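PDB 4PG7: homoserine dehydrogenase from Staphylococcus aureus M1064, which catalyses the NAD(P)-dependent interconversion of L-homoserine and aspartate semialdehyde in the aspartic acid pathway. Local coordinates for residues Trp109-Thr112 against Ala113-Lys117; Glu427-Ile430 against Thr431-Tyr435. All coordinates share one frame; numbering follows the deposited sequence.

Contact 1 of 2, residues Trp109-Thr112 against Ala113-Lys117; sequences WLRT and ALKNK
Lys115 and Arg111 run side by side, one turn apart, near the C-terminal end of helix 106-115, the helix of a beta-alpha-beta unit in the Rossmann-type nucleotide-binding domain. Followed outward, Lys115 keeps its first carbons on the preceding turn: CB lies near the carbonyl oxygens of Arg111 and Thr112, CG is 3.3 Å from Arg111 O, and CD still touches that oxygen. CG stands beside the backbone N (chi1 -76°) and the chain beyond is fully extended, which carries NZ to 3.6 Å from Arg111 NH1. NZ comes up to the guanidinium obliquely; two like charges this close probably cost some electrostatic energy. Arg111 bends at chi3 and packs its side chain on Leu134 and Leu138 of helix 129-141. Leu114 CG lies 3.3 Å from Leu110 O, one turn back. On the sheet side, Leu110, Ala113 and Leu114 all touch Val120 of strand 119-122. The last turn closes with Asn116 N bonded to Thr112 O at 2.8 Å, while Thr112 OG1 turns back to Asp108 O. A Schellman motif ends the helix: Lys117, with positive phi, gives its N to Leu114 O at 3.0 Å.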
ATOM      1  N   TRP A 109      30.070  15.891  -2.594  1.00 45.67           N
ATOM      2  CA  TRP A 109      30.356  15.619  -1.196  1.00 45.32           C
ATOM      3  C   TRP A 109      30.097  14.158  -0.884  1.00 45.23           C
ATOM      4  O   TRP A 109      30.896  13.506  -0.211  1.00 45.03           O
ATOM      5  CB  TRP A 109      29.491  16.470  -0.261  1.00 44.95           C
ATOM      6  CG  TRP A 109      29.726  17.933  -0.358  1.00 44.10           C
ATOM      7  CD1 TRP A 109      30.731  18.559  -1.018  1.00 45.34           C
ATOM      8  CD2 TRP A 109      28.952  18.956   0.270  1.00 43.57           C
ATOM      9  NE1 TRP A 109      30.628  19.917  -0.847  1.00 46.59           N
ATOM     10  CE2 TRP A 109      29.539  20.185  -0.066  1.00 44.33           C
ATOM     11  CE3 TRP A 109      27.799  18.951   1.063  1.00 43.38           C
ATOM     12  CZ2 TRP A 109      29.025  21.407   0.372  1.00 44.99           C
ATOM     13  CZ3 TRP A 109      27.282  20.171   1.494  1.00 43.70           C
ATOM     14  CH2 TRP A 109      27.901  21.379   1.150  1.00 42.71           C
ATOM     15  N   LEU A 110      28.973  13.645  -1.373  1.00 45.54           N
ATOM     16  CA  LEU A 110      28.592  12.266  -1.081  1.00 45.26           C
ATOM     17  C   LEU A 110      29.515  11.276  -1.804  1.00 46.09           C
ATOM     18  O   LEU A 110      29.882  10.240  -1.234  1.00 46.45           O
ATOM     19  CB  LEU A 110      27.127  12.020  -1.421  1.00 42.78           C
ATOM     20  CG  LEU A 110      26.135  12.955  -0.713  1.00 42.95           C
ATOM     21  CD1 LEU A 110      24.714  12.589  -1.107  1.00 42.20           C
ATOM     22  CD2 LEU A 110      26.279  12.931   0.798  1.00 42.66           C
ATOM     23  N   ARG A 111      29.923  11.613  -3.022  1.00 46.94           N
ATOM     24  CA  ARG A 111      30.898  10.795  -3.760  1.00 48.40           C
ATOM     25  C   ARG A 111      32.205  10.685  -2.973  1.00 47.92           C
ATOM     26  O   ARG A 111      32.793   9.605  -2.855  1.00 48.30           O
ATOM     27  CB  ARG A 111      31.179  11.400  -5.137  1.00 51.61           C
ATOM     28  CG  ARG A 111      29.988  11.338  -6.095  1.00 54.40           C
ATOM     29  CD  ARG A 111      30.150  12.246  -7.311  1.00 57.47           C
ATOM     30  NE  ARG A 111      30.705  11.526  -8.451  1.00 61.92           N
ATOM     31  CZ  ARG A 111      32.003  11.388  -8.707  1.00 67.59           C
ATOM     32  NH1 ARG A 111      32.928  11.933  -7.922  1.00 71.05           N
ATOM     33  NH2 ARG A 111      32.384  10.702  -9.772  1.00 70.75           N
ATOM     34  N   THR A 112      32.670  11.811  -2.454  1.00 46.16           N
ATOM     35  CA  THR A 112      33.892  11.824  -1.658  1.00 47.10           C
ATOM     36  C   THR A 112      33.746  10.950  -0.404  1.00 45.78           C
ATOM     37  O   THR A 112      34.636  10.153  -0.093  1.00 48.65           O
ATOM     38  CB  THR A 112      34.285  13.257  -1.288  1.00 46.40           C
ATOM     39  OG1 THR A 112      34.478  14.008  -2.492  1.00 45.47           O
ATOM     40  CG2 THR A 112      35.566  13.276  -0.460  1.00 47.96           C
ATOM     41  N   ALA A 113      32.634  11.101   0.304  1.00 43.30           N
ATOM     42  CA  ALA A 113      32.381  10.325   1.518  1.00 44.15           C
ATOM     43  C   ALA A 113      32.471   8.825   1.240  1.00 45.52           C
ATOM     44  O   ALA A 113      33.136   8.081   1.981  1.00 46.55           O
ATOM     45  CB  ALA A 113      31.020  10.672   2.105  1.00 40.43           C
ATOM     46  N   LEU A 114      31.828   8.395   0.158  1.00 45.15           N
ATOM     47  CA  LEU A 114      31.810   6.988  -0.222  1.00 45.87           C
ATOM     48  C   LEU A 114      33.207   6.494  -0.611  1.00 48.60           C
ATOM     49  O   LEU A 114      33.606   5.382  -0.233  1.00 47.45           O
ATOM     50  CB  LEU A 114      30.813   6.745  -1.360  1.00 44.64           C
ATOM     51  CG  LEU A 114      29.344   7.007  -1.033  1.00 43.54           C
ATOM     52  CD1 LEU A 114      28.512   7.108  -2.301  1.00 43.82           C
ATOM     53  CD2 LEU A 114      28.775   5.933  -0.112  1.00 43.58           C
ATOM     54  N   LYS A 115      33.947   7.322  -1.347  1.00 50.50           N
ATOM     55  CA  LYS A 115      35.324   7.011  -1.709  1.00 52.54           C
ATOM     56  C   LYS A 115      36.208   6.909  -0.469  1.00 53.40           C
ATOM     57  O   LYS A 115      37.175   6.139  -0.450  1.00 54.68           O
ATOM     58  CB  LYS A 115      35.884   8.050  -2.685  1.00 55.07           C
ATOM     59  CG  LYS A 115      35.363   7.884  -4.105  1.00 57.62           C
ATOM     60  CD  LYS A 115      35.741   9.056  -4.996  1.00 59.92           C
ATOM     61  CE  LYS A 115      35.336   8.771  -6.427  1.00 63.51           C
ATOM     62  NZ  LYS A 115      35.769   9.818  -7.392  1.00 66.55           N
ATOM     63  N   ASN A 116      35.868   7.673   0.567  1.00 51.36           N
ATOM     64  CA  ASN A 116      36.558   7.592   1.856  1.00 52.13           C
ATOM     65  C   ASN A 116      36.004   6.509   2.795  1.00 52.37           C
ATOM     66  O   ASN A 116      36.317   6.488   3.987  1.00 52.52           O
ATOM     67  CB  ASN A 116      36.532   8.958   2.537  1.00 50.47           C
ATOM     68  CG  ASN A 116      37.299  10.004   1.754  1.00 52.06           C
ATOM     69  OD1 ASN A 116      37.939   9.701   0.751  1.00 54.57           O
ATOM     70  ND2 ASN A 116      37.231  11.243   2.201  1.00 52.25           N
ATOM     71  N   LYS A 117      35.202   5.602   2.249  1.00 52.54           N
ATOM     72  CA  LYS A 117      34.701   4.446   2.981  1.00 54.04           C
ATOM     73  C   LYS A 117      33.785   4.844   4.128  1.00 52.20           C
ATOM     74  O   LYS A 117      33.797   4.208   5.176  1.00 53.81           O
ATOM     75  CB  LYS A 117      35.864   3.572   3.502  1.00 57.15           C
ATOM     76  CG  LYS A 117      36.937   3.246   2.464  1.00 59.27           C
ATOM     77  CD  LYS A 117      36.356   2.485   1.287  1.00 59.55           C
ATOM     78  CE  LYS A 117      37.415   1.828   0.407  1.00 62.88           C
ATOM     79  NZ  LYS A 117      37.917   2.708  -0.687  1.00 64.04           N
TER

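Contact 2 of 2, residues Glu427-Ile430 against Thr431-Tyr435; sequences EELI and TKHGY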
ATOM      1  N   GLU A 427      -5.441  13.721 -32.131  1.00 30.93           N
ATOM      2  CA  GLU A 427      -5.426  15.181 -32.198  1.00 32.53           C
ATOM      3  C   GLU A 427      -5.083  15.713 -33.603  1.00 31.45           C
ATOM      4  O   GLU A 427      -5.767  16.588 -34.108  1.00 30.42           O
ATOM      5  CB  GLU A 427      -4.474  15.782 -31.144  1.00 34.24           C
ATOM      6  CG  GLU A 427      -4.240  17.273 -31.318  1.00 36.74           C
ATOM      7  CD  GLU A 427      -3.670  17.966 -30.090  1.00 40.08           C
ATOM      8  OE1 GLU A 427      -3.307  17.296 -29.099  1.00 42.48           O
ATOM      9  OE2 GLU A 427      -3.600  19.221 -30.127  1.00 42.59           O
ATOM     10  N   GLU A 428      -4.025  15.208 -34.209  1.00 32.26           N
ATOM     11  CA  GLU A 428      -3.604  15.701 -35.527  1.00 35.47           C
ATOM     12  C   GLU A 428      -4.642  15.391 -36.572  1.00 33.81           C
ATOM     13  O   GLU A 428      -4.959  16.207 -37.419  1.00 33.27           O
ATOM     14  CB  GLU A 428      -2.290  15.043 -35.943  1.00 41.31           C
ATOM     15  CG  GLU A 428      -1.082  15.545 -35.153  1.00 46.55           C
ATOM     16  CD  GLU A 428       0.235  15.278 -35.863  1.00 55.70           C
ATOM     17  OE1 GLU A 428       1.278  15.658 -35.283  1.00 63.95           O
ATOM     18  OE2 GLU A 428       0.244  14.692 -36.985  1.00 59.30           O
ATOM     19  N   LEU A 429      -5.169  14.183 -36.492  1.00 31.11           N
ATOM     20  CA  LEU A 429      -6.177  13.744 -37.398  1.00 31.53           C
ATOM     21  C   LEU A 429      -7.431  14.646 -37.340  1.00 28.67           C
ATOM     22  O   LEU A 429      -7.955  15.089 -38.366  1.00 27.58           O
ATOM     23  CB  LEU A 429      -6.528  12.293 -37.058  1.00 32.09           C
ATOM     24  CG  LEU A 429      -7.725  11.720 -37.781  1.00 33.54           C
ATOM     25  CD1 LEU A 429      -7.422  11.584 -39.268  1.00 34.96           C
ATOM     26  CD2 LEU A 429      -8.052  10.361 -37.177  1.00 35.46           C
ATOM     27  N   ILE A 430      -7.896  14.903 -36.132  1.00 27.08           N
ATOM     28  CA  ILE A 430      -9.080  15.745 -35.927  1.00 26.85           C
ATOM     29  C   ILE A 430      -8.800  17.169 -36.433  1.00 27.12           C
ATOM     30  O   ILE A 430      -9.666  17.790 -37.048  1.00 26.02           O
ATOM     31  CB  ILE A 430      -9.528  15.691 -34.461  1.00 25.79           C
ATOM     32  CG1 ILE A 430     -10.103  14.297 -34.178  1.00 26.08           C
ATOM     33  CG2 ILE A 430     -10.593  16.736 -34.147  1.00 26.60           C
ATOM     34  CD1 ILE A 430     -10.255  13.949 -32.718  1.00 25.42           C
ATOM     35  N   THR A 431      -7.582  17.641 -36.196  1.00 27.43           N
ATOM     36  CA  THR A 431      -7.121  18.955 -36.667  1.00 29.55           C
ATOM     37  C   THR A 431      -7.109  19.055 -38.186  1.00 30.34           C
ATOM     38  O   THR A 431      -7.628  20.025 -38.737  1.00 30.25           O
ATOM     39  CB  THR A 431      -5.730  19.282 -36.074  1.00 30.41           C
ATOM     40  OG1 THR A 431      -5.848  19.381 -34.653  1.00 28.77           O
ATOM     41  CG2 THR A 431      -5.176  20.589 -36.618  1.00 32.10           C
ATOM     42  N   LYS A 432      -6.600  18.030 -38.880  1.00 30.68           N
ATOM     43  CA  LYS A 432      -6.596  18.069 -40.339  1.00 31.73           C
ATOM     44  C   LYS A 432      -7.993  17.968 -40.956  1.00 29.62           C
ATOM     45  O   LYS A 432      -8.185  18.345 -42.113  1.00 29.26           O
ATOM     46  CB  LYS A 432      -5.597  17.054 -40.938  1.00 36.21           C
ATOM     47  CG  LYS A 432      -6.042  15.611 -40.865  1.00 41.16           C
ATOM     48  CD  LYS A 432      -5.594  14.736 -42.048  1.00 46.78           C
ATOM     49  CE  LYS A 432      -4.884  13.462 -41.602  1.00 50.12           C
ATOM     50  NZ  LYS A 432      -4.758  12.477 -42.721  1.00 50.65           N
ATOM     51  N   HIS A 433      -8.963  17.454 -40.200  1.00 28.20           N
ATOM     52  CA  HIS A 433     -10.375  17.486 -40.606  1.00 28.82           C
ATOM     53  C   HIS A 433     -11.120  18.775 -40.225  1.00 29.88           C
ATOM     54  O   HIS A 433     -12.342  18.832 -40.273  1.00 31.02           O
ATOM     55  CB  HIS A 433     -11.114  16.253 -40.072  1.00 27.75           C
ATOM     56  CG  HIS A 433     -10.893  15.046 -40.921  1.00 28.81           C
ATOM     57  ND1 HIS A 433     -11.561  14.851 -42.101  1.00 30.41           N
ATOM     58  CD2 HIS A 433      -9.994  14.044 -40.830  1.00 30.17           C
ATOM     59  CE1 HIS A 433     -11.124  13.749 -42.680  1.00 30.82           C
ATOM     60  NE2 HIS A 433     -10.176  13.237 -41.924  1.00 31.23           N
ATOM     61  N   GLY A 434     -10.373  19.786 -39.810  1.00 29.69           N
ATOM     62  CA  GLY A 434     -10.919  21.125 -39.716  1.00 30.13           C
ATOM     63  C   GLY A 434     -11.453  21.508 -38.351  1.00 29.28           C
ATOM     64  O   GLY A 434     -12.122  22.516 -38.256  1.00 29.92           O
ATOM     65  N   TYR A 435     -11.223  20.701 -37.313  1.00 27.46           N
ATOM     66  CA  TYR A 435     -11.645  21.053 -35.979  1.00 28.55           C
ATOM     67  C   TYR A 435     -10.544  21.707 -35.185  1.00 29.21           C
ATOM     68  O   TYR A 435      -9.372  21.337 -35.300  1.00 29.86           O
ATOM     69  CB  TYR A 435     -12.085  19.842 -35.195  1.00 29.97           C
ATOM     70  CG  TYR A 435     -13.287  19.178 -35.720  1.00 31.59           C
ATOM     71  CD1 TYR A 435     -14.544  19.556 -35.272  1.00 33.52           C
ATOM     72  CD2 TYR A 435     -13.180  18.151 -36.640  1.00 31.95           C
ATOM     73  CE1 TYR A 435     -15.675  18.923 -35.729  1.00 37.48           C
ATOM     74  CE2 TYR A 435     -14.304  17.506 -37.109  1.00 34.87           C
ATOM     75  CZ  TYR A 435     -15.554  17.892 -36.656  1.00 37.74           C
ATOM     76  OH  TYR A 435     -16.688  17.256 -37.112  1.00 39.63           O
TER
HETATM   77  O   HOH W   1      -3.746  20.571 -32.289  1.00 56.29           O
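The short helix 427-432 of the C-terminal domain, probably the ACT domain, ends here in a turn through Gly434 that leads into strand 436-444. Glu427 O, in the first turn, is gripped twice by Thr431. The backbone N of Thr431 bonds to it at 3.0 Å, and OG1 donates to the same oxygen at 2.8 Å. The two donors come from opposite faces of the carbonyl plane, the hydroxyl 36° out of it. OG1 can turn back to this oxygen because it sits beside its own backbone N (chi1 -64°). A water donates to Glu427 OE2 at 2.6 Å and, weakly, to Thr431 OG1, linking carboxylate and hydroxyl across the turn. Next along the helix, Leu429 CD1 is shared by two neighbours: the Lys432 side chain slants across that of Leu429 and touches this methyl through CE, and Leu429 CD1 lies in the plane of the His433 ring, at its edge, 3.9 Å from His433 CD2. The backbone bond from His433 N to Leu429 O is bent, 143° at the hydrogen, as the chain leaves helical geometry. Gly434, with positive phi, then turns the chain, its N bonded to Thr431 O at 3.0 Å. Beyond it, Tyr435 folds back on Ile430. The Ile430 CG2 methyl, anti to its backbone N, packs against Tyr435 CB at 3.6 Å, and the buried Ile430 side chain also packs on Leu395 and Ile398 of helix 388-398 and on Val379 and Val381 of strand 375-382. Tyr435 OH is hydrogen-bonded to Glu394 OE1, and its ring meets that of Phe391. Ile430 O lies in the plane of the Tyr435 ring, at its edge, 3.6 Å from Tyr435 CD2, and accepts a weak bond from Tyr435 N.

Contacts 1 and 2 each close the C-terminal end of a helix beside a beta-sheet, but in different domains on opposite sides of the chain's centre. Their centres are 55 Å apart and their nearest atoms about 40 Å, so they do not touch. Contact 1 lies on a helix that packs against the parallel sheet of the nucleotide-binding domain; there the Trp109 side chain comes close to, but does not contact, a glycine-rich Rossmann-type turn that probably receives the cofactor. Contact 2 leads directly into strand 436-444, which carries Asp438 and Lys439 of the lysine pocket. The Glu427 side chain is about 8 Å from a bound lysine but is not one of the pocket residues.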